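Long-range contacts in EDTA monooxygenase (EDTA-degrading bacterium BNC1, PDB 5DQP), which probably acts as a flavin-dependent monooxygenase, using reduced FMN and molecular oxygen to attack EDTA in its bacterial degradation: residues A45-D51 and F409-Y413; A366-I370 and I402-V408; K301-I305 and D320-P324; V312-L316 and K345-L351. All coordinates share one frame; numbering follows the deposited sequence.

How the contacts relate
The four contacts form two touching pairs, and all are only partly buried. Contacts 1 and 2 use consecutive pieces of chain, the end of helix 390-405 and the loop after it, where Gln404 NE2 probably bonds to Pro410 O. Contacts 3 and 4 lie farther out, their centres about 31 and 29 Å from the chain centre; their segments alternate in sequence, and Ile305, Leu316 and Phe321 pack together. Their chemistry differs accordingly. Contact 2, helix against helix, is mainly apolar with one salt bridge at the surface, its hydrogen bond weak. Contacts 1 and 3 join loops to helix C-terminal ends through carbonyl groups, whereas contact 4 meets a helix N terminus with acceptors and a carboxylate.

Contact 1 (A45-D51 and F409-Y413); sequences ARRGRID and FPRSY
The backbones come nearest where Arg49 passes Ser412, their CA atoms 6.4 Å apart, at the Schellman motif that ends helix 35-47. The positive phi of Arg49 (60°) turns the chain out of the helix, and the loop Phe409-Tyr413 lies against that turn. With CG set beside its backbone N (chi1 -50°) and a second bend at chi2, the Arg49 side chain brings its guanidinium between loop and helix end. NE gives Arg411 O a hydrogen bond of 2.9 Å, in the guanidinium plane but above the carbonyl plane. NH1 reaches Arg46 O at 3.0 Å, from the face opposite to the one Arg49 N uses. Two anchored nitrogens fix the group's rotation, a task for which arginine has both the length and the N-H groups. Its alkyl part serves as well: Arg49 CD sits over a face of the Tyr413 ring, 4.0 Å from the centroid, in a CH-pi contact. At the far end of this ring Tyr413 OH donates to Ile50 O over 2.6 Å, so a tyrosine supplies both a flat apolar face and a hydrogen for a carbonyl just past the helix. Phe409, by contrast, meets oxygen with its ring edge, CE2 lying 3.4 Å from Gly48 O. Asp51 OD2 lies near the ring plane too, by CE1, though the carboxylate is held chiefly by Arg5 and by Leu8 N. Beyond the two segments, Phe409 packs on Leu8 of strand 7-11 and Leu403 of helix 390-405, while Arg46 forms a salt bridge with Asp88, in the loop leading into strand 90-96.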
loop_
_atom_site.group_PDB
_atom_site.type_symbol
_atom_site.label_atom_id
_atom_site.label_comp_id
_atom_site.label_asym_id
_atom_site.label_seq_id
_atom_site.Cartn_x
_atom_site.Cartn_y
_atom_site.Cartn_z
ATOM N N ALA A 45 -10.607 8.992 15.717
ATOM C CA ALA A 45 -11.699 8.071 15.405
ATOM C C ALA A 45 -11.662 6.849 16.321
ATOM O O ALA A 45 -12.709 6.351 16.752
ATOM C CB ALA A 45 -11.633 7.658 13.928
ATOM N N ARG A 46 -10.464 6.363 16.649
ATOM C CA ARG A 46 -10.346 5.219 17.558
ATOM C C ARG A 46 -10.916 5.542 18.936
ATOM O O ARG A 46 -11.646 4.731 19.524
ATOM C CB ARG A 46 -8.883 4.801 17.677
ATOM C CG ARG A 46 -8.640 3.518 18.475
ATOM C CD ARG A 46 -7.145 3.419 18.816
ATOM N NE ARG A 46 -6.918 2.539 19.943
ATOM C CZ ARG A 46 -7.096 2.889 21.212
ATOM N NH1 ARG A 46 -7.511 4.115 21.521
ATOM N NH2 ARG A 46 -6.863 2.002 22.173
ATOM N N ARG A 47 -10.604 6.732 19.455
ATOM C CA ARG A 47 -11.165 7.176 20.733
ATOM C C ARG A 47 -12.698 7.235 20.694
ATOM O O ARG A 47 -13.353 6.918 21.694
ATOM C CB ARG A 47 -10.576 8.536 21.122
ATOM C CG ARG A 47 -11.258 9.185 22.336
ATOM C CD ARG A 47 -10.560 10.479 22.764
ATOM N NE ARG A 47 -11.113 11.674 22.112
ATOM C CZ ARG A 47 -10.439 12.456 21.278
ATOM N NH1 ARG A 47 -9.170 12.190 20.989
ATOM N NH2 ARG A 47 -11.029 13.517 20.742
ATOM N N GLY A 48 -13.285 7.581 19.549
ATOM C CA GLY A 48 -14.725 7.521 19.388
ATOM C C GLY A 48 -15.314 6.156 19.116
ATOM O O GLY A 48 -16.543 6.038 19.016
ATOM N N ARG A 49 -14.483 5.113 19.014
ATOM C CA ARG A 49 -14.927 3.781 18.583
ATOM C C ARG A 49 -15.529 3.784 17.177
ATOM O O ARG A 49 -16.380 2.947 16.851
ATOM C CB ARG A 49 -15.938 3.177 19.560
ATOM C CG ARG A 49 -15.522 3.199 21.010
ATOM C CD ARG A 49 -14.119 2.640 21.228
ATOM N NE ARG A 49 -13.753 2.742 22.641
ATOM C CZ ARG A 49 -12.600 3.213 23.104
ATOM N NH1 ARG A 49 -11.653 3.647 22.277
ATOM N NH2 ARG A 49 -12.395 3.238 24.414
ATOM N N ILE A 50 -15.130 4.730 16.327
ATOM C CA ILE A 50 -15.545 4.645 14.934
ATOM C C ILE A 50 -15.168 3.267 14.412
ATOM O O ILE A 50 -14.128 2.713 14.782
ATOM C CB ILE A 50 -14.905 5.778 14.111
ATOM C CG1 ILE A 50 -15.319 7.146 14.676
ATOM C CG2 ILE A 50 -15.327 5.697 12.656
ATOM C CD1 ILE A 50 -16.816 7.335 14.949
ATOM N N ASP A 51 -16.033 2.677 13.576
ATOM C CA ASP A 51 -15.759 1.316 13.132
ATOM C C ASP A 51 -14.586 1.262 12.158
ATOM O O ASP A 51 -13.766 0.341 12.235
ATOM C CB ASP A 51 -17.007 0.695 12.521
ATOM C CG ASP A 51 -18.102 0.524 13.543
ATOM O OD1 ASP A 51 -17.915 -0.303 14.466
ATOM O OD2 ASP A 51 -19.121 1.239 13.448
ATOM N N PHE A 409 -24.873 3.214 19.842
ATOM C CA PHE A 409 -23.486 3.168 19.397
ATOM C C PHE A 409 -22.563 2.674 20.505
ATOM O O PHE A 409 -22.667 3.140 21.642
ATOM C CB PHE A 409 -23.000 4.547 18.915
ATOM C CG PHE A 409 -21.778 4.444 18.091
ATOM C CD1 PHE A 409 -21.856 3.859 16.823
ATOM C CD2 PHE A 409 -20.531 4.814 18.599
ATOM C CE1 PHE A 409 -20.716 3.672 16.041
ATOM C CE2 PHE A 409 -19.367 4.629 17.811
ATOM C CZ PHE A 409 -19.469 4.060 16.546
ATOM N N PRO A 410 -21.616 1.789 20.205
ATOM C CA PRO A 410 -20.842 1.149 21.279
ATOM C C PRO A 410 -19.832 2.078 21.939
ATOM O O PRO A 410 -19.316 3.026 21.333
ATOM C CB PRO A 410 -20.125 -0.004 20.561
ATOM C CG PRO A 410 -19.968 0.495 19.161
ATOM C CD PRO A 410 -21.171 1.364 18.870
ATOM N N ARG A 411 -19.515 1.755 23.194
ATOM C CA ARG A 411 -18.433 2.408 23.923
ATOM C C ARG A 411 -17.113 1.657 23.847
ATOM O O ARG A 411 -16.090 2.196 24.289
ATOM C CB ARG A 411 -18.798 2.581 25.397
ATOM C CG ARG A 411 -19.990 3.481 25.632
ATOM C CD ARG A 411 -20.328 3.579 27.119
ATOM N NE ARG A 411 -21.545 4.354 27.347
ATOM C CZ ARG A 411 -21.588 5.681 27.458
ATOM N NH1 ARG A 411 -20.473 6.406 27.360
ATOM N NH2 ARG A 411 -22.753 6.292 27.666
ATOM N N SER A 412 -17.099 0.447 23.295
ATOM C CA SER A 412 -15.897 -0.376 23.310
ATOM C C SER A 412 -15.721 -1.059 21.968
ATOM O O SER A 412 -16.680 -1.254 21.213
ATOM C CB SER A 412 -15.956 -1.442 24.421
ATOM O OG SER A 412 -15.928 -0.828 25.695
ATOM N N TYR A 413 -14.476 -1.436 21.673
ATOM C CA TYR A 413 -14.205 -2.375 20.590
ATOM C C TYR A 413 -14.292 -3.791 21.152
ATOM O O TYR A 413 -13.400 -4.227 21.882
ATOM C CB TYR A 413 -12.840 -2.121 19.961
ATOM C CG TYR A 413 -12.781 -0.876 19.098
ATOM C CD1 TYR A 413 -13.555 -0.752 17.938
ATOM C CD2 TYR A 413 -11.940 0.158 19.433
ATOM C CE1 TYR A 413 -13.483 0.406 17.135
ATOM C CE2 TYR A 413 -11.876 1.316 18.663
ATOM C CZ TYR A 413 -12.631 1.435 17.523
ATOM O OH TYR A 413 -12.495 2.598 16.794
#

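Contact 2 (A366-I370 and I402-V408); sequences ADRLI and ILQSRGV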
loop_
_atom_site.group_PDB
_atom_site.type_symbol
_atom_site.label_atom_id
_atom_site.label_comp_id
_atom_site.label_asym_id
_atom_site.label_seq_id
_atom_site.Cartn_x
_atom_site.Cartn_y
_atom_site.Cartn_z
ATOM N N ALA A 366 -27.148 14.184 16.001
ATOM C CA ALA A 366 -27.441 12.872 16.572
ATOM C C ALA A 366 -28.896 12.507 16.358
ATOM O O ALA A 366 -29.210 11.365 16.004
ATOM C CB ALA A 366 -27.091 12.822 18.076
ATOM N N ASP A 367 -29.804 13.468 16.585
ATOM C CA ASP A 367 -31.226 13.231 16.350
ATOM C C ASP A 367 -31.494 12.851 14.907
ATOM O O ASP A 367 -32.280 11.942 14.645
ATOM C CB ASP A 367 -32.061 14.469 16.725
ATOM C CG ASP A 367 -31.983 14.794 18.211
ATOM O OD1 ASP A 367 -31.323 14.013 18.946
ATOM O OD2 ASP A 367 -32.571 15.824 18.630
ATOM N N ARG A 368 -30.859 13.536 13.954
ATOM C CA ARG A 368 -31.041 13.151 12.555
ATOM C C ARG A 368 -30.457 11.765 12.273
ATOM O O ARG A 368 -31.099 10.934 11.619
ATOM C CB ARG A 368 -30.425 14.200 11.629
ATOM C CG ARG A 368 -30.802 13.954 10.162
ATOM C CD ARG A 368 -30.057 14.845 9.205
ATOM N NE ARG A 368 -30.289 16.270 9.428
ATOM C CZ ARG A 368 -31.186 16.993 8.759
ATOM N NH1 ARG A 368 -31.319 18.298 9.010
ATOM N NH2 ARG A 368 -31.963 16.410 7.851
ATOM N N LEU A 369 -29.252 11.478 12.771
ATOM C CA LEU A 369 -28.689 10.144 12.556
ATOM C C LEU A 369 -29.610 9.062 13.106
ATOM O O LEU A 369 -29.884 8.067 12.431
ATOM C CB LEU A 369 -27.307 10.027 13.192
ATOM C CG LEU A 369 -26.297 11.026 12.594
ATOM C CD1 LEU A 369 -24.867 10.765 13.089
ATOM C CD2 LEU A 369 -26.328 11.027 11.087
ATOM N N ILE A 370 -30.072 9.229 14.349
ATOM C CA ILE A 370 -30.909 8.214 14.981
ATOM C C ILE A 370 -32.231 8.100 14.247
ATOM O O ILE A 370 -32.803 7.009 14.127
ATOM C CB ILE A 370 -31.143 8.548 16.464
ATOM C CG1 ILE A 370 -29.834 8.490 17.265
ATOM C CG2 ILE A 370 -32.222 7.620 17.052
ATOM C CD1 ILE A 370 -29.991 8.882 18.763
ATOM N N ILE A 402 -23.328 11.379 22.621
ATOM C CA ILE A 402 -24.782 11.386 22.571
ATOM C C ILE A 402 -25.279 10.053 22.043
ATOM O O ILE A 402 -26.134 9.403 22.656
ATOM C CB ILE A 402 -25.293 12.571 21.722
ATOM C CG1 ILE A 402 -24.756 13.907 22.270
ATOM C CG2 ILE A 402 -26.823 12.560 21.670
ATOM C CD1 ILE A 402 -25.318 15.173 21.553
ATOM N N LEU A 403 -24.716 9.608 20.913
ATOM C CA LEU A 403 -25.128 8.338 20.342
ATOM C C LEU A 403 -24.897 7.206 21.313
ATOM O O LEU A 403 -25.682 6.253 21.348
ATOM C CB LEU A 403 -24.389 8.059 19.027
ATOM C CG LEU A 403 -24.623 9.054 17.865
ATOM C CD1 LEU A 403 -23.759 8.699 16.671
ATOM C CD2 LEU A 403 -26.107 9.135 17.457
ATOM N N GLN A 404 -23.803 7.262 22.083
ATOM C CA GLN A 404 -23.557 6.195 23.049
ATOM C C GLN A 404 -24.555 6.263 24.213
ATOM O O GLN A 404 -25.086 5.232 24.631
ATOM C CB GLN A 404 -22.111 6.244 23.551
ATOM C CG GLN A 404 -21.082 5.745 22.534
ATOM C CD GLN A 404 -19.706 6.329 22.785
ATOM O OE1 GLN A 404 -19.573 7.301 23.528
ATOM N NE2 GLN A 404 -18.672 5.766 22.137
ATOM N N SER A 405 -24.847 7.458 24.730
ATOM C CA SER A 405 -25.898 7.564 25.760
ATOM C C SER A 405 -27.224 7.052 25.240
ATOM O O SER A 405 -27.982 6.388 25.960
ATOM C CB SER A 405 -26.088 9.013 26.209
ATOM O OG SER A 405 -24.862 9.573 26.620
ATOM N N ARG A 406 -27.545 7.405 23.999
ATOM C CA ARG A 406 -28.789 6.962 23.405
ATOM C C ARG A 406 -28.876 5.444 23.284
ATOM O O ARG A 406 -29.962 4.930 23.009
ATOM C CB ARG A 406 -28.942 7.634 22.042
ATOM C CG ARG A 406 -29.023 9.161 22.153
ATOM C CD ARG A 406 -30.430 9.592 22.470
ATOM N NE ARG A 406 -30.478 10.800 23.277
ATOM C CZ ARG A 406 -30.970 11.954 22.860
ATOM N NH1 ARG A 406 -31.474 12.060 21.621
ATOM N NH2 ARG A 406 -30.963 12.991 23.697
ATOM N N GLY A 407 -27.780 4.716 23.486
ATOM C CA GLY A 407 -27.842 3.269 23.381
ATOM C C GLY A 407 -27.729 2.711 21.976
ATOM O O GLY A 407 -27.988 1.522 21.775
ATOM N N VAL A 408 -27.327 3.517 20.997
ATOM C CA VAL A 408 -27.319 3.091 19.600
ATOM C C VAL A 408 -25.914 2.942 19.042
ATOM O O VAL A 408 -25.771 2.588 17.859
ATOM C CB VAL A 408 -28.135 4.052 18.716
ATOM C CG1 VAL A 408 -29.496 4.255 19.319
ATOM C CG2 VAL A 408 -27.390 5.395 18.530
#
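Leu403 is the apolar centre, its CD2 methyl fitting between Ala366 CB at 3.9 Å and Ile370 CG1 at 3.8 Å. The small side chain of Ala366 allows the backbones to approach, with the CA atoms of Ala366 and Leu403 6.3 Å apart, and its CB also meets Ile402 CG2 at 3.6 Å. The other methyl of Leu403, CD1, lies more loosely against Leu369 CD1. These are two successive helices, 362-374 and 390-405, flanking strand 380-383 in the chain, as expected of the outer helical layer of a TIM barrel of the luciferase-like family. Helix 390-405 closes in a Schellman motif at Gly407, where a side chain would be jammed against the carbonyl O of Arg406; the turn returns Val408 to the interface, its CG2 4.1 Å from Ile370 CG1. Farther outward the Ile370 side chain crosses that of Arg406 at about a right angle, its CD1 within 3.5 Å of Arg406 CG. With an alanine here, Leu403, Val408 and the Arg406 methylenes would probably lose their common neighbour, and the arginine would be freer to turn. Bends at chi2 (-83°) and chi3 carry the Arg406 guanidinium to Asp367 at the solvent-facing edge. There NH1 and Asp367 OD1 form a salt bridge whose hydrogen bond is weak, 3.3 Å long and bent to 124°, although the two flat groups are only 19° from parallel.

Contact 3 (K301-I305 and D320-P324); sequences KQLGI and DFNLP
Leu303, Gly304 and Ile305 face Leu323, Asn322 and Phe321 where a Schellman motif at Gly304 ends helix 292-303 and the loop 320-324 runs back past it, roughly antiparallel. The polar bonds all come from Asn322. Its backbone N donates to Leu303 O at 3.0 Å, in the carbonyl plane. Its side-chain ND2 gives Gly304 O a straighter bond of 2.8 Å (173° at the hydrogen), almost along the C=O axis. One asparagine thus serves two successive carbonyls at the helix end: with CG beside its backbone N (chi1 -55°), the amide turns to the same side as the backbone N-H. In the apolar pairs the side chains lie side by side and point the same way. Leu303 CB meets the edge of the Phe321 ring, and its CD2 touches Leu323 CD2 at 3.8 Å. Ile305 CD1 approaches Phe321 CE1 obliquely at 3.5 Å. A serine in place of Ile305 is likely to open a gap beside the Phe321 ring and take away the methyl nearest its CE1. Glycine suits position 304 beyond its positive phi: a CB would clash with Asn322 O, whereas the bare Gly304 CA makes a C-H...O contact with that oxygen at 3.3 Å.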
loop_
_atom_site.group_PDB
_atom_site.type_symbol
_atom_site.label_atom_id
_atom_site.label_comp_id
_atom_site.label_asym_id
_atom_site.label_seq_id
_atom_site.Cartn_x
_atom_site.Cartn_y
_atom_site.Cartn_z
ATOM N N LYS A 301 -33.950 28.690 -10.114
ATOM C CA LYS A 301 -34.082 28.457 -11.545
ATOM C C LYS A 301 -33.982 26.968 -11.858
ATOM O O LYS A 301 -34.780 26.427 -12.636
ATOM C CB LYS A 301 -33.025 29.266 -12.308
ATOM C CG LYS A 301 -33.018 30.751 -11.934
ATOM C CD LYS A 301 -32.168 31.573 -12.896
ATOM C CE LYS A 301 -30.680 31.421 -12.653
ATOM N NZ LYS A 301 -29.901 31.966 -13.801
ATOM N N GLN A 302 -33.030 26.278 -11.243
ATOM C CA GLN A 302 -32.875 24.861 -11.552
ATOM C C GLN A 302 -34.132 24.073 -11.227
ATOM O O GLN A 302 -34.442 23.084 -11.906
ATOM C CB GLN A 302 -31.682 24.287 -10.810
ATOM C CG GLN A 302 -30.367 24.513 -11.545
ATOM C CD GLN A 302 -29.201 23.970 -10.757
ATOM O OE1 GLN A 302 -29.182 24.080 -9.534
ATOM N NE2 GLN A 302 -28.235 23.357 -11.443
ATOM N N LEU A 303 -34.877 24.502 -10.210
ATOM C CA LEU A 303 -36.065 23.795 -9.777
ATOM C C LEU A 303 -37.331 24.466 -10.267
ATOM O O LEU A 303 -38.422 23.983 -9.960
ATOM C CB LEU A 303 -36.095 23.694 -8.247
ATOM C CG LEU A 303 -34.909 23.013 -7.548
ATOM C CD1 LEU A 303 -34.918 23.351 -6.075
ATOM C CD2 LEU A 303 -34.911 21.509 -7.749
ATOM N N GLY A 304 -37.205 25.570 -11.005
ATOM C CA GLY A 304 -38.367 26.272 -11.531
ATOM C C GLY A 304 -39.227 26.917 -10.467
ATOM O O GLY A 304 -40.452 26.959 -10.608
ATOM N N ILE A 305 -38.623 27.396 -9.388
ATOM C CA ILE A 305 -39.342 28.119 -8.345
ATOM C C ILE A 305 -39.346 29.605 -8.689
ATOM O O ILE A 305 -38.282 30.225 -8.822
ATOM C CB ILE A 305 -38.703 27.874 -6.970
ATOM C CG1 ILE A 305 -38.942 26.422 -6.517
ATOM C CG2 ILE A 305 -39.242 28.895 -5.962
ATOM C CD1 ILE A 305 -38.062 25.971 -5.368
ATOM N N ASP A 320 -45.035 24.513 -6.022
ATOM C CA ASP A 320 -44.066 25.576 -6.256
ATOM C C ASP A 320 -43.001 25.180 -7.266
ATOM O O ASP A 320 -42.380 26.059 -7.865
ATOM C CB ASP A 320 -43.357 25.977 -4.963
ATOM C CG ASP A 320 -44.297 26.531 -3.905
ATOM O OD1 ASP A 320 -45.292 27.203 -4.247
ATOM O OD2 ASP A 320 -44.008 26.300 -2.711
ATOM N N PHE A 321 -42.767 23.883 -7.456
ATOM C CA PHE A 321 -41.677 23.404 -8.299
ATOM C C PHE A 321 -42.130 23.243 -9.742
ATOM O O PHE A 321 -43.225 22.743 -10.006
ATOM C CB PHE A 321 -41.161 22.064 -7.793
ATOM C CG PHE A 321 -40.620 22.107 -6.394
ATOM C CD1 PHE A 321 -39.327 22.539 -6.155
ATOM C CD2 PHE A 321 -41.400 21.702 -5.321
ATOM C CE1 PHE A 321 -38.819 22.579 -4.869
ATOM C CE2 PHE A 321 -40.892 21.736 -4.027
ATOM C CZ PHE A 321 -39.593 22.169 -3.809
ATOM N N ASN A 322 -41.270 23.653 -10.682
ATOM C CA ASN A 322 -41.510 23.418 -12.111
ATOM C C ASN A 322 -40.196 22.891 -12.690
ATOM O O ASN A 322 -39.378 23.645 -13.224
ATOM C CB ASN A 322 -42.002 24.695 -12.811
ATOM C CG ASN A 322 -43.240 25.278 -12.151
ATOM O OD1 ASN A 322 -44.366 24.851 -12.422
ATOM N ND2 ASN A 322 -43.037 26.252 -11.268
ATOM N N LEU A 323 -39.976 21.591 -12.546
ATOM C CA LEU A 323 -38.690 21.031 -12.928
ATOM C C LEU A 323 -38.543 21.082 -14.444
ATOM O O LEU A 323 -39.424 20.599 -15.165
ATOM C CB LEU A 323 -38.534 19.597 -12.431
ATOM C CG LEU A 323 -38.462 19.378 -10.917
ATOM C CD1 LEU A 323 -38.073 17.932 -10.611
ATOM C CD2 LEU A 323 -37.507 20.361 -10.243
ATOM N N PRO A 324 -37.456 21.639 -14.960
ATOM C CA PRO A 324 -37.264 21.648 -16.414
ATOM C C PRO A 324 -37.239 20.232 -16.976
ATOM O O PRO A 324 -36.673 19.313 -16.376
ATOM C CB PRO A 324 -35.918 22.363 -16.592
ATOM C CG PRO A 324 -35.235 22.262 -15.256
ATOM C CD PRO A 324 -36.336 22.258 -14.229
#

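Contact 4 (V312-L316 and K345-L351); sequences VDQVL and KLSLRQL
The N terminus of helix 348-354 is closed by a capping box, and Val312, whose O lies against Ser347 CB, brings the loop 312-316 up to it. Within the box Ser347 OG accepts from Gln350 N at 3.2 Å, and Ser347 N donates to Gln350 OE1 at 3.0 Å; OG is placed for this by standing between its own N and carbonyl carbon (chi1 67°). The loop takes up more of the first turn: Val312 O accepts from Arg349 N at 3.1 Å, and a water links Gln314 O to Leu348 N. Before the helix, Leu316 N donates to Leu346 O over 3.0 Å. Arg349 then grips Asp313 side-on, NE to OD1 at 3.0 Å and NH2 to OD2 at 3.2 Å, each oxygen met on its syn side though the two planes are 39° apart. Val312 CG2 lies over a face of that guanidinium. A second water, 2.6 Å from Asp313 OD1 and equally near Ser347 OG, ties the ion pair to the cap. On the inner side Leu316 CD1 packs on Leu348 CB and Leu351 CD2. The first-turn N-H groups are thus matched with acceptors, and both the arginine and the nearby helix N terminus would tend to stabilise a negative charge on Asp313.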
loop_
_atom_site.group_PDB
_atom_site.type_symbol
_atom_site.label_atom_id
_atom_site.label_comp_id
_atom_site.label_asym_id
_atom_site.label_seq_id
_atom_site.Cartn_x
_atom_site.Cartn_y
_atom_site.Cartn_z
ATOM N N VAL A 312 -37.981 33.077 -0.355
ATOM C CA VAL A 312 -36.964 32.057 -0.107
ATOM C C VAL A 312 -37.034 31.468 1.294
ATOM O O VAL A 312 -36.367 30.463 1.562
ATOM C CB VAL A 312 -35.525 32.571 -0.356
ATOM C CG1 VAL A 312 -35.388 33.069 -1.783
ATOM C CG2 VAL A 312 -35.129 33.646 0.651
ATOM N N ASP A 313 -37.839 32.037 2.188
ATOM C CA ASP A 313 -37.961 31.503 3.536
ATOM C C ASP A 313 -39.256 30.740 3.770
ATOM O O ASP A 313 -39.427 30.142 4.840
ATOM C CB ASP A 313 -37.827 32.630 4.555
ATOM C CG ASP A 313 -36.384 33.062 4.735
ATOM O OD1 ASP A 313 -35.520 32.175 4.947
ATOM O OD2 ASP A 313 -36.100 34.281 4.649
ATOM N N GLN A 314 -40.154 30.713 2.800
ATOM C CA GLN A 314 -41.400 30.024 3.033
ATOM C C GLN A 314 -41.272 28.526 2.768
ATOM O O GLN A 314 -40.499 28.074 1.915
ATOM C CB GLN A 314 -42.503 30.649 2.183
ATOM C CG GLN A 314 -42.608 30.198 0.790
ATOM C CD GLN A 314 -43.724 30.991 0.076
ATOM O OE1 GLN A 314 -43.602 32.211 -0.132
ATOM N NE2 GLN A 314 -44.824 30.310 -0.255
ATOM N N VAL A 315 -42.040 27.748 3.523
ATOM C CA VAL A 315 -42.062 26.309 3.318
ATOM C C VAL A 315 -42.517 26.024 1.899
ATOM O O VAL A 315 -43.616 26.426 1.490
ATOM C CB VAL A 315 -42.981 25.619 4.323
ATOM C CG1 VAL A 315 -43.157 24.139 3.901
ATOM C CG2 VAL A 315 -42.414 25.735 5.711
ATOM N N LEU A 316 -41.684 25.299 1.158
ATOM C CA LEU A 316 -41.984 24.948 -0.223
ATOM C C LEU A 316 -43.099 23.914 -0.304
ATOM O O LEU A 316 -43.223 23.023 0.545
ATOM C CB LEU A 316 -40.732 24.402 -0.894
ATOM C CG LEU A 316 -39.636 25.428 -1.116
ATOM C CD1 LEU A 316 -38.277 24.732 -1.337
ATOM C CD2 LEU A 316 -40.002 26.275 -2.315
ATOM N N LYS A 345 -39.920 19.515 5.057
ATOM C CA LYS A 345 -40.644 20.774 5.156
ATOM C C LYS A 345 -39.752 22.010 5.089
ATOM O O LYS A 345 -39.797 22.815 5.945
ATOM C CB LYS A 345 -41.564 20.769 6.388
ATOM C CG LYS A 345 -42.213 19.407 6.635
ATOM C CD LYS A 345 -43.352 19.371 7.621
ATOM C CE LYS A 345 -44.335 18.268 7.338
ATOM N NZ LYS A 345 -43.830 16.948 7.697
ATOM N N LEU A 346 -38.926 22.103 4.054
ATOM C CA LEU A 346 -37.883 23.111 3.984
ATOM C C LEU A 346 -38.316 24.306 3.148
ATOM O O LEU A 346 -39.177 24.203 2.262
ATOM C CB LEU A 346 -36.586 22.527 3.415
ATOM C CG LEU A 346 -35.935 21.380 4.216
ATOM C CD1 LEU A 346 -34.640 20.936 3.588
ATOM C CD2 LEU A 346 -35.690 21.726 5.700
ATOM N N SER A 347 -37.722 25.456 3.472
ATOM C CA SER A 347 -37.692 26.601 2.589
ATOM C C SER A 347 -36.576 26.419 1.564
ATOM O O SER A 347 -35.731 25.523 1.671
ATOM C CB SER A 347 -37.459 27.883 3.383
ATOM O OG SER A 347 -36.157 27.864 3.929
ATOM N N LEU A 348 -36.566 27.291 0.562
ATOM C CA LEU A 348 -35.506 27.222 -0.438
ATOM C C LEU A 348 -34.140 27.496 0.178
ATOM O O LEU A 348 -33.155 26.829 -0.156
ATOM C CB LEU A 348 -35.803 28.210 -1.562
ATOM C CG LEU A 348 -34.791 28.210 -2.702
ATOM C CD1 LEU A 348 -34.640 26.805 -3.337
ATOM C CD2 LEU A 348 -35.221 29.244 -3.740
ATOM N N ARG A 349 -34.062 28.486 1.067
ATOM C CA ARG A 349 -32.802 28.822 1.722
ATOM C C ARG A 349 -32.270 27.642 2.516
ATOM O O ARG A 349 -31.059 27.403 2.552
ATOM C CB ARG A 349 -32.999 30.028 2.651
ATOM C CG ARG A 349 -31.692 30.631 3.153
ATOM C CD ARG A 349 -31.864 31.427 4.452
ATOM N NE ARG A 349 -32.680 32.636 4.288
ATOM C CZ ARG A 349 -32.307 33.706 3.592
ATOM N NH1 ARG A 349 -31.131 33.724 2.973
ATOM N NH2 ARG A 349 -33.113 34.758 3.499
ATOM N N GLN A 350 -33.161 26.912 3.188
ATOM C CA GLN A 350 -32.728 25.744 3.935
ATOM C C GLN A 350 -32.282 24.645 2.986
ATOM O O GLN A 350 -31.261 23.998 3.213
ATOM C CB GLN A 350 -33.855 25.246 4.851
ATOM C CG GLN A 350 -34.186 26.188 6.000
ATOM C CD GLN A 350 -35.423 25.759 6.750
ATOM O OE1 GLN A 350 -36.382 25.260 6.158
ATOM N NE2 GLN A 350 -35.416 25.956 8.059
ATOM N N LEU A 351 -33.046 24.418 1.924
ATOM C CA LEU A 351 -32.704 23.370 0.977
ATOM C C LEU A 351 -31.327 23.601 0.347
ATOM O O LEU A 351 -30.564 22.651 0.166
ATOM C CB LEU A 351 -33.798 23.279 -0.091
ATOM C CG LEU A 351 -33.585 22.268 -1.217
ATOM C CD1 LEU A 351 -33.609 20.832 -0.673
ATOM C CD2 LEU A 351 -34.657 22.478 -2.292
HETATM O O HOH W 1 -35.388 29.696 5.661
HETATM O O HOH W 2 -38.888 28.938 -0.056
#